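Local coordinates for Cap5O (Staphylococcus aureus, PDB 3OJO), which probably oxidises UDP-N-acetyl-mannosamine with NAD as the acceptor, a dehydrogenase step in capsular polysaccharide biosynthesis, at residues Val127-Phe139 with Thr206-Glu218. Sequence-based numbering, arbitrary orientation.
With NAD (nicotinamide-adenine-dinucleotide), chain J; PDC (pyridine-2,6-dicarboxylic acid), chain L.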
ATOM      1  N   VAL B 127     -18.891  18.815 -11.997  1.00 38.38           N
ATOM      2  CA  VAL B 127     -18.046  17.957 -12.807  1.00 36.19           C
ATOM      3  C   VAL B 127     -18.048  16.600 -12.098  1.00 38.20           C
ATOM      4  O   VAL B 127     -17.569  16.494 -10.964  1.00 37.59           O
ATOM      5  CB  VAL B 127     -16.651  18.570 -13.042  1.00 39.30           C
ATOM      6  CG1 VAL B 127     -15.781  17.655 -13.894  1.00 39.31           C
ATOM      7  CG2 VAL B 127     -16.774  19.933 -13.710  1.00 38.73           C
ATOM      8  N   GLU B 128     -18.728  15.602 -12.708  1.00 33.57           N
ATOM      9  CA  GLU B 128     -18.836  14.244 -12.160  1.00 32.09           C
ATOM     10  C   GLU B 128     -17.706  13.330 -12.666  1.00 35.21           C
ATOM     11  O   GLU B 128     -17.416  12.315 -12.046  1.00 36.36           O
ATOM     12  CB  GLU B 128     -20.199  13.628 -12.477  1.00 33.05           C
ATOM     13  CG  GLU B 128     -21.267  13.925 -11.440  1.00 37.27           C
ATOM     14  CD  GLU B 128     -22.561  13.140 -11.599  1.00 50.56           C
ATOM     15  OE1 GLU B 128     -22.682  12.366 -12.580  1.00 52.71           O
ATOM     16  OE2 GLU B 128     -23.464  13.312 -10.746  1.00 40.00           O
ATOM     17  N   SER B 129     -17.079  13.700 -13.778  1.00 30.74           N
ATOM     18  CA  SER B 129     -15.969  13.010 -14.430  1.00 32.02           C
ATOM     19  C   SER B 129     -14.722  13.028 -13.547  1.00 39.95           C
ATOM     20  O   SER B 129     -14.547  13.939 -12.731  1.00 41.33           O
ATOM     21  CB  SER B 129     -15.639  13.717 -15.747  1.00 34.27           C
ATOM     22  OG  SER B 129     -16.779  13.815 -16.580  1.00 37.64           O
ATOM     23  N   THR B 130     -13.832  12.060 -13.749  1.00 37.00           N
ATOM     24  CA  THR B 130     -12.587  11.998 -12.991  1.00 37.35           C
ATOM     25  C   THR B 130     -11.690  13.118 -13.426  1.00 43.50           C
ATOM     26  O   THR B 130     -11.444  13.271 -14.624  1.00 45.69           O
ATOM     27  CB  THR B 130     -11.945  10.620 -13.117  1.00 39.74           C
ATOM     28  OG1 THR B 130     -12.874   9.685 -12.562  1.00 38.22           O
ATOM     29  CG2 THR B 130     -10.606  10.532 -12.379  1.00 34.17           C
ATOM     30  N   ILE B 131     -11.236  13.942 -12.475  1.00 38.72           N
ATOM     31  CA  ILE B 131     -10.364  15.061 -12.810  1.00 37.49           C
ATOM     32  C   ILE B 131      -9.109  15.093 -11.970  1.00 41.87           C
ATOM     33  O   ILE B 131      -9.150  14.727 -10.788  1.00 41.65           O
ATOM     34  CB  ILE B 131     -11.116  16.411 -12.857  1.00 39.93           C
ATOM     35  CG1 ILE B 131     -11.725  16.768 -11.497  1.00 38.70           C
ATOM     36  CG2 ILE B 131     -12.132  16.454 -14.019  1.00 40.74           C
ATOM     37  CD1 ILE B 131     -12.502  18.012 -11.477  1.00 36.48           C
ATOM     38  N   ALA B 132      -7.996  15.555 -12.576  1.00 39.67           N
ATOM     39  CA  ALA B 132      -6.707  15.690 -11.895  1.00 40.10           C
ATOM     40  C   ALA B 132      -6.826  16.754 -10.818  1.00 46.37           C
ATOM     41  O   ALA B 132      -7.625  17.679 -10.979  1.00 44.22           O
ATOM     42  CB  ALA B 132      -5.615  16.056 -12.888  1.00 40.37           C
ATOM     43  N   PRO B 133      -6.082  16.655  -9.695  1.00 48.94           N
ATOM     44  CA  PRO B 133      -6.207  17.688  -8.654  1.00 49.24           C
ATOM     45  C   PRO B 133      -5.849  19.064  -9.188  1.00 53.10           C
ATOM     46  O   PRO B 133      -4.967  19.196 -10.044  1.00 52.23           O
ATOM     47  CB  PRO B 133      -5.264  17.206  -7.553  1.00 51.15           C
ATOM     48  CG  PRO B 133      -5.095  15.757  -7.814  1.00 56.24           C
ATOM     49  CD  PRO B 133      -5.077  15.644  -9.307  1.00 51.86           C
ATOM     50  N   LYS B 134      -6.614  20.064  -8.739  1.00 51.23           N
ATOM     51  CA  LYS B 134      -6.505  21.476  -9.114  1.00 51.95           C
ATOM     52  C   LYS B 134      -7.148  21.873 -10.449  1.00 55.58           C
ATOM     53  O   LYS B 134      -6.958  22.996 -10.897  1.00 56.14           O
ATOM     54  CB  LYS B 134      -5.098  22.061  -8.858  1.00 54.39           C
ATOM     55  CG  LYS B 134      -4.754  22.029  -7.367  1.00 62.44           C
ATOM     56  CD  LYS B 134      -3.852  23.119  -6.983  1.00 71.06           C
ATOM     57  CE  LYS B 134      -4.431  24.488  -6.748  1.00 71.50           C
ATOM     58  NZ  LYS B 134      -3.383  25.288  -6.059  1.00 79.23           N
ATOM     59  N   THR B 135      -7.971  20.974 -11.043  1.00 51.07           N
ATOM     60  CA  THR B 135      -8.713  21.215 -12.290  1.00 50.21           C
ATOM     61  C   THR B 135      -9.801  22.263 -12.056  1.00 53.79           C
ATOM     62  O   THR B 135      -9.961  23.181 -12.862  1.00 53.91           O
ATOM     63  CB  THR B 135      -9.310  19.904 -12.824  1.00 51.27           C
ATOM     64  OG1 THR B 135      -8.242  19.044 -13.207  1.00 45.82           O
ATOM     65  CG2 THR B 135     -10.268  20.105 -14.005  1.00 46.11           C
ATOM     66  N   MET B 136     -10.551  22.118 -10.964  1.00 49.84           N
ATOM     67  CA  MET B 136     -11.629  23.042 -10.639  1.00 49.47           C
ATOM     68  C   MET B 136     -11.100  24.456 -10.404  1.00 55.34           C
ATOM     69  O   MET B 136     -11.575  25.397 -11.028  1.00 54.94           O
ATOM     70  CB  MET B 136     -12.438  22.537  -9.435  1.00 51.16           C
ATOM     71  CG  MET B 136     -13.220  21.271  -9.705  1.00 53.80           C
ATOM     72  SD  MET B 136     -14.256  21.297 -11.185  1.00 57.06           S
ATOM     73  CE  MET B 136     -15.539  22.399 -10.687  1.00 53.68           C
ATOM     74  N   ASP B 137     -10.051  24.567  -9.588  1.00 53.56           N
ATOM     75  CA  ASP B 137      -9.393  25.807  -9.206  1.00 53.80           C
ATOM     76  C   ASP B 137      -8.521  26.448 -10.293  1.00 57.36           C
ATOM     77  O   ASP B 137      -8.592  27.666 -10.470  1.00 56.74           O
ATOM     78  CB  ASP B 137      -8.579  25.597  -7.909  1.00 56.07           C
ATOM     79  CG  ASP B 137      -9.447  25.378  -6.677  1.00 69.83           C
ATOM     80  OD1 ASP B 137      -9.612  24.195  -6.256  1.00 71.72           O
ATOM     81  OD2 ASP B 137      -9.984  26.378  -6.147  1.00 74.33           O
ATOM     82  N   ASP B 138      -7.678  25.662 -10.985  1.00 53.16           N
ATOM     83  CA  ASP B 138      -6.728  26.193 -11.972  1.00 52.82           C
ATOM     84  C   ASP B 138      -7.148  26.150 -13.438  1.00 57.16           C
ATOM     85  O   ASP B 138      -6.500  26.808 -14.264  1.00 56.59           O
ATOM     86  CB  ASP B 138      -5.339  25.530 -11.812  1.00 54.71           C
ATOM     87  CG  ASP B 138      -4.667  25.658 -10.459  1.00 64.13           C
ATOM     88  OD1 ASP B 138      -5.192  26.413  -9.595  1.00 64.48           O
ATOM     89  OD2 ASP B 138      -3.610  25.011 -10.261  1.00 70.34           O
ATOM     90  N   PHE B 139      -8.190  25.362 -13.777  1.00 54.38           N
ATOM     91  CA  PHE B 139      -8.634  25.192 -15.162  1.00 54.15           C
ATOM     92  C   PHE B 139     -10.082  25.589 -15.392  1.00 54.88           C
ATOM     93  O   PHE B 139     -10.365  26.253 -16.389  1.00 54.54           O
ATOM     94  CB  PHE B 139      -8.398  23.752 -15.646  1.00 56.72           C
ATOM     95  CG  PHE B 139      -6.957  23.325 -15.810  1.00 59.48           C
ATOM     96  CD1 PHE B 139      -6.156  23.073 -14.701  1.00 63.38           C
ATOM     97  CD2 PHE B 139      -6.426  23.087 -17.076  1.00 62.84           C
ATOM     98  CE1 PHE B 139      -4.835  22.653 -14.853  1.00 64.93           C
ATOM     99  CE2 PHE B 139      -5.104  22.654 -17.228  1.00 66.22           C
ATOM    100  CZ  PHE B 139      -4.318  22.440 -16.115  1.00 64.54           C
ATOM    101  N   THR B 206     -16.601  19.104   1.508  1.00 45.01           N
ATOM    102  CA  THR B 206     -15.178  19.421   1.424  1.00 43.42           C
ATOM    103  C   THR B 206     -14.937  20.387   0.283  1.00 44.26           C
ATOM    104  O   THR B 206     -15.885  20.733  -0.403  1.00 43.76           O
ATOM    105  CB  THR B 206     -14.318  18.128   1.356  1.00 50.02           C
ATOM    106  OG1 THR B 206     -12.959  18.523   1.290  1.00 46.64           O
ATOM    107  CG2 THR B 206     -14.656  17.220   0.164  1.00 49.90           C
ATOM    108  N   ASP B 207     -13.692  20.827   0.082  1.00 41.24           N
ATOM    109  CA  ASP B 207     -13.372  21.687  -1.047  1.00 42.37           C
ATOM    110  C   ASP B 207     -12.990  20.827  -2.280  1.00 47.11           C
ATOM    111  O   ASP B 207     -12.641  19.647  -2.143  1.00 47.19           O
ATOM    112  CB  ASP B 207     -12.314  22.758  -0.690  1.00 45.10           C
ATOM    113  CG  ASP B 207     -10.924  22.228  -0.357  1.00 51.49           C
ATOM    114  OD1 ASP B 207     -10.769  20.988  -0.246  1.00 48.72           O
ATOM    115  OD2 ASP B 207      -9.978  23.050  -0.290  1.00 52.55           O
ATOM    116  N   ALA B 208     -13.111  21.421  -3.471  1.00 44.24           N
ATOM    117  CA  ALA B 208     -12.869  20.782  -4.757  1.00 43.80           C
ATOM    118  C   ALA B 208     -11.520  20.050  -4.849  1.00 48.01           C
ATOM    119  O   ALA B 208     -11.507  18.894  -5.272  1.00 50.63           O
ATOM    120  CB  ALA B 208     -13.031  21.787  -5.885  1.00 43.80           C
ATOM    121  N   ARG B 209     -10.422  20.675  -4.398  1.00 39.87           N
ATOM    122  CA  ARG B 209      -9.086  20.071  -4.414  1.00 37.94           C
ATOM    123  C   ARG B 209      -8.981  18.786  -3.565  1.00 41.56           C
ATOM    124  O   ARG B 209      -8.292  17.861  -3.977  1.00 41.68           O
ATOM    125  CB  ARG B 209      -7.984  21.105  -4.070  1.00 35.17           C
ATOM    126  CG  ARG B 209      -7.960  21.593  -2.600  1.00 34.95           C
ATOM    127  CD  ARG B 209      -6.963  22.717  -2.401  1.00 33.25           C
ATOM    128  NE  ARG B 209      -7.422  23.977  -3.001  1.00 43.58           N
ATOM    129  CZ  ARG B 209      -6.633  25.004  -3.313  1.00 56.20           C
ATOM    130  NH1 ARG B 209      -5.335  24.951  -3.069  1.00 42.54           N
ATOM    131  NH2 ARG B 209      -7.139  26.086  -3.876  1.00 54.73           N
ATOM    132  N   THR B 210      -9.680  18.726  -2.413  1.00 38.88           N
ATOM    133  CA  THR B 210      -9.704  17.570  -1.523  1.00 39.32           C
ATOM    134  C   THR B 210     -10.482  16.427  -2.161  1.00 44.97           C
ATOM    135  O   THR B 210     -10.046  15.283  -2.067  1.00 46.39           O
ATOM    136  CB  THR B 210     -10.190  17.960  -0.116  1.00 47.34           C
ATOM    137  OG1 THR B 210      -9.295  18.938   0.413  1.00 49.22           O
ATOM    138  CG2 THR B 210     -10.253  16.761   0.856  1.00 43.41           C
ATOM    139  N   ALA B 211     -11.604  16.749  -2.830  1.00 40.14           N
ATOM    140  CA  ALA B 211     -12.449  15.794  -3.537  1.00 39.67           C
ATOM    141  C   ALA B 211     -11.671  15.154  -4.710  1.00 44.02           C
ATOM    142  O   ALA B 211     -11.793  13.943  -4.957  1.00 44.71           O
ATOM    143  CB  ALA B 211     -13.703  16.504  -4.071  1.00 39.92           C
ATOM    144  N   GLU B 212     -10.929  15.990  -5.462  1.00 38.20           N
ATOM    145  CA  GLU B 212     -10.125  15.534  -6.588  1.00 36.81           C
ATOM    146  C   GLU B 212      -9.008  14.575  -6.097  1.00 39.62           C
ATOM    147  O   GLU B 212      -8.948  13.446  -6.551  1.00 38.81           O
ATOM    148  CB  GLU B 212      -9.526  16.722  -7.360  1.00 37.37           C
ATOM    149  CG  GLU B 212     -10.542  17.674  -7.968  1.00 45.38           C
ATOM    150  CD  GLU B 212     -10.001  19.014  -8.436  1.00 60.11           C
ATOM    151  OE1 GLU B 212      -9.068  19.552  -7.799  1.00 62.89           O
ATOM    152  OE2 GLU B 212     -10.545  19.552  -9.424  1.00 50.38           O
ATOM    153  N   MET B 213      -8.157  15.042  -5.178  1.00 36.85           N
ATOM    154  CA  MET B 213      -7.008  14.355  -4.610  1.00 37.40           C
ATOM    155  C   MET B 213      -7.356  13.012  -3.970  1.00 43.26           C
ATOM    156  O   MET B 213      -6.654  12.018  -4.190  1.00 43.36           O
ATOM    157  CB  MET B 213      -6.274  15.281  -3.619  1.00 39.68           C
ATOM    158  CG  MET B 213      -4.811  14.891  -3.344  1.00 43.65           C
ATOM    159  SD  MET B 213      -3.891  14.263  -4.786  1.00 48.37           S
ATOM    160  CE  MET B 213      -2.759  15.631  -5.153  1.00 44.97           C
ATOM    161  N   SER B 214      -8.448  12.991  -3.211  1.00 39.11           N
ATOM    162  CA  SER B 214      -8.969  11.835  -2.503  1.00 38.20           C
ATOM    163  C   SER B 214      -9.297  10.676  -3.442  1.00 39.92           C
ATOM    164  O   SER B 214      -8.978   9.519  -3.147  1.00 38.53           O
ATOM    165  CB  SER B 214     -10.197  12.247  -1.681  1.00 41.23           C
ATOM    166  OG  SER B 214     -11.127  11.184  -1.501  1.00 56.44           O
ATOM    167  N   LYS B 215      -9.983  10.971  -4.531  1.00 37.09           N
ATOM    168  CA  LYS B 215     -10.423   9.929  -5.450  1.00 37.83           C
ATOM    169  C   LYS B 215      -9.286   9.309  -6.229  1.00 40.90           C
ATOM    170  O   LYS B 215      -9.290   8.117  -6.527  1.00 39.63           O
ATOM    171  CB  LYS B 215     -11.570  10.438  -6.343  1.00 39.87           C
ATOM    172  CG  LYS B 215     -12.899  10.376  -5.609  1.00 62.88           C
ATOM    173  CD  LYS B 215     -13.369   8.933  -5.317  1.00 73.69           C
ATOM    174  CE  LYS B 215     -14.305   8.859  -4.135  1.00 79.87           C
ATOM    175  NZ  LYS B 215     -15.680   8.462  -4.547  1.00 91.96           N
ATOM    176  N   LEU B 216      -8.288  10.116  -6.478  1.00 38.34           N
ATOM    177  CA  LEU B 216      -7.098   9.726  -7.177  1.00 39.62           C
ATOM    178  C   LEU B 216      -6.125   8.979  -6.278  1.00 44.26           C
ATOM    179  O   LEU B 216      -5.434   8.080  -6.775  1.00 43.78           O
ATOM    180  CB  LEU B 216      -6.492  10.935  -7.902  1.00 40.19           C
ATOM    181  CG  LEU B 216      -7.363  11.509  -9.065  1.00 46.25           C
ATOM    182  CD1 LEU B 216      -6.552  12.420  -9.968  1.00 47.24           C
ATOM    183  CD2 LEU B 216      -7.988  10.394  -9.923  1.00 46.70           C
ATOM    184  N   MET B 217      -6.081   9.337  -4.961  1.00 40.72           N
ATOM    185  CA  MET B 217      -5.306   8.651  -3.926  1.00 41.46           C
ATOM    186  C   MET B 217      -5.819   7.216  -3.720  1.00 42.82           C
ATOM    187  O   MET B 217      -5.035   6.329  -3.399  1.00 41.09           O
ATOM    188  CB  MET B 217      -5.380   9.397  -2.611  1.00 45.21           C
ATOM    189  CG  MET B 217      -4.241  10.323  -2.426  1.00 52.00           C
ATOM    190  SD  MET B 217      -4.223  11.216  -0.830  1.00 60.44           S
ATOM    191  CE  MET B 217      -4.743   9.969   0.288  1.00 58.24           C
ATOM    192  N   GLU B 218      -7.139   7.003  -3.878  1.00 38.58           N
ATOM    193  CA  GLU B 218      -7.806   5.702  -3.800  1.00 37.38           C
ATOM    194  C   GLU B 218      -7.252   4.819  -4.919  1.00 42.10           C
ATOM    195  O   GLU B 218      -6.819   3.692  -4.670  1.00 43.58           O
ATOM    196  CB  GLU B 218      -9.332   5.863  -3.978  1.00 38.20           C
ATOM    197  CG  GLU B 218     -10.071   6.361  -2.739  1.00 45.02           C
ATOM    198  CD  GLU B 218     -11.567   6.599  -2.902  1.00 58.01           C
ATOM    199  OE1 GLU B 218     -12.170   7.255  -2.020  1.00 65.19           O
ATOM    200  OE2 GLU B 218     -12.143   6.123  -3.905  1.00 46.39           O
TER
HETATM  201  PA  NAD J 500     -18.872   6.654 -21.368  1.00 39.00           P
HETATM  202  O1A NAD J 500     -17.891   6.525 -22.466  1.00 39.55           O
HETATM  203  O2A NAD J 500     -19.701   5.438 -21.228  1.00 40.31           O
HETATM  204  O5B NAD J 500     -19.811   7.924 -21.666  1.00 39.42           O
HETATM  205  C5B NAD J 500     -19.288   9.144 -22.119  1.00 35.96           C
HETATM  206  C4B NAD J 500     -20.308   9.754 -23.052  1.00 34.92           C
HETATM  207  O4B NAD J 500     -20.070  11.142 -23.159  1.00 33.45           O
HETATM  208  C3B NAD J 500     -20.266   9.155 -24.464  1.00 38.63           C
HETATM  209  O3B NAD J 500     -21.593   8.863 -24.889  1.00 37.86           O
HETATM  210  C2B NAD J 500     -19.737  10.312 -25.302  1.00 38.32           C
HETATM  211  O2B NAD J 500     -20.209  10.311 -26.634  1.00 37.14           O
HETATM  212  C1B NAD J 500     -20.211  11.525 -24.520  1.00 36.66           C
HETATM  213  N9A NAD J 500     -19.379  12.702 -24.810  1.00 38.19           N
HETATM  214  C8A NAD J 500     -18.012  12.711 -24.982  1.00 40.20           C
HETATM  215  N7A NAD J 500     -17.599  13.991 -25.116  1.00 38.90           N
HETATM  216  C5A NAD J 500     -18.691  14.791 -25.039  1.00 39.76           C
HETATM  217  C6A NAD J 500     -18.838  16.176 -25.133  1.00 41.52           C
HETATM  218  N6A NAD J 500     -17.747  16.924 -25.329  1.00 42.49           N
HETATM  219  N1A NAD J 500     -20.106  16.737 -25.012  1.00 37.22           N
HETATM  220  C2A NAD J 500     -21.213  15.933 -24.786  1.00 33.76           C
HETATM  221  N3A NAD J 500     -21.061  14.563 -24.698  1.00 35.75           N
HETATM  222  C4A NAD J 500     -19.821  14.001 -24.822  1.00 37.47           C
HETATM  223  O3  NAD J 500     -18.074   7.026 -20.008  1.00 45.53           O
HETATM  224  PN  NAD J 500     -18.660   6.780 -18.534  1.00 46.36           P
HETATM  225  O1N NAD J 500     -18.394   5.364 -18.177  1.00 51.18           O
HETATM  226  O2N NAD J 500     -20.035   7.332 -18.446  1.00 45.63           O
HETATM  227  O5D NAD J 500     -17.689   7.646 -17.628  1.00 51.08           O
HETATM  228  C5D NAD J 500     -17.313   8.951 -17.986  1.00 58.41           C
HETATM  229  C4D NAD J 500     -16.199   9.387 -17.040  1.00 65.77           C
HETATM  230  O4D NAD J 500     -16.661   9.374 -15.698  1.00 69.99           O
HETATM  231  C3D NAD J 500     -15.004   8.434 -17.000  1.00 66.66           C
HETATM  232  O3D NAD J 500     -14.122   8.482 -18.106  1.00 69.41           O
HETATM  233  C2D NAD J 500     -14.359   8.891 -15.716  1.00 65.08           C
HETATM  234  O2D NAD J 500     -13.860  10.190 -15.902  1.00 61.08           O
HETATM  235  C1D NAD J 500     -15.582   9.056 -14.829  1.00 70.12           C
HETATM  236  N1N NAD J 500     -15.764   7.784 -14.093  1.00 73.05           N
HETATM  237  C2N NAD J 500     -16.610   6.792 -14.537  1.00 74.66           C
HETATM  238  C3N NAD J 500     -16.715   5.592 -13.816  1.00 78.16           C
HETATM  239  C7N NAD J 500     -17.907   4.697 -14.006  1.00 79.86           C
HETATM  240  O7N NAD J 500     -18.541   4.192 -12.846  1.00 79.40           O
HETATM  241  N7N NAD J 500     -18.318   4.379 -15.241  1.00 79.98           N
HETATM  242  C4N NAD J 500     -15.932   5.399 -12.670  1.00 78.98           C
HETATM  243  C5N NAD J 500     -15.048   6.390 -12.246  1.00 78.38           C
HETATM  244  C6N NAD J 500     -14.969   7.572 -12.986  1.00 76.03           C
HETATM  245  N1  PDC L 503     -11.678   0.878  -6.130  1.00 51.42           N
HETATM  246  C2  PDC L 503     -10.925   0.146  -5.302  1.00 50.21           C
HETATM  247  C3  PDC L 503      -9.823   0.771  -4.723  1.00 48.23           C
HETATM  248  C4  PDC L 503      -9.569   2.111  -5.117  1.00 48.30           C
HETATM  249  C5  PDC L 503     -10.425   2.797  -5.996  1.00 49.23           C
HETATM  250  C6  PDC L 503     -11.507   2.116  -6.475  1.00 51.51           C
HETATM  251  C7  PDC L 503     -11.380  -1.261  -5.062  1.00 51.18           C
HETATM  252  O1  PDC L 503     -10.779  -1.995  -4.299  1.00 50.94           O
HETATM  253  O2  PDC L 503     -12.505  -1.686  -5.720  1.00 54.73           O
HETATM  254  C8  PDC L 503     -12.542   2.647  -7.381  1.00 52.44           C
HETATM  255  O3  PDC L 503     -12.538   3.814  -7.775  1.00 54.94           O
HETATM  256  O4  PDC L 503     -13.528   1.801  -7.752  1.00 51.19           O
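Where the NAD-binding Rossmann domain meets the long helix 208-238, Glu212 reaches from that helix to the start of helix 135-145 and shows how one buried carboxylate can bind a helix N-terminus. Its two oxygens divide the work. OE1 accepts from Lys134 N, 2.7 Å away, with the donor lying above the carboxylate plane. OE2 takes the amide of Met136 on its syn lone pair, Met136 N to Glu212 OE2 being 3.0 Å with an N-H...O angle of 161°. Two bonds, to backbone amides two residues apart, fix the rotation of the carboxylate, and the amides of the helix start would probably help to stabilise its negative charge. Ile131 CD1 meets Glu212 OE2 at 3.2 Å, close to the carboxylate plane, whereas Met136 CB and CG stand well out of that plane. A type II turn from Ala132 to Thr135 leads into the helix, its ends tied by the hydrogen bond from Thr135 OG1 to Ala132 O.

Apolar contacts flank this grip. The ring of Pro133 is crossed at about a right angle by the end of Met213, with Pro133 CG 3.5 Å from Met213 CE. Leu216 forks: CD1 meets Pro133 CD, while CD2 touches Thr130 CG2 at 3.6 Å. Nearly a turn before Glu212, the bend of Arg209 at chi3 (72°) turns its guanidinium toward Asp137 in a long salt bridge; Lys134 CE lies over one guanidinium face. Arg209 NH1 donates to Asn240 O and Lys134 NZ to Leu239 O, both of the second subunit.

Thr130 N binds the NAD ribose hydroxyl O2D at 2.9 Å. The helix carrying Glu212 and Leu216 thus packs on the loop after strand 124-127, a cofactor-binding strand-to-helix connection typical of the Rossmann fold.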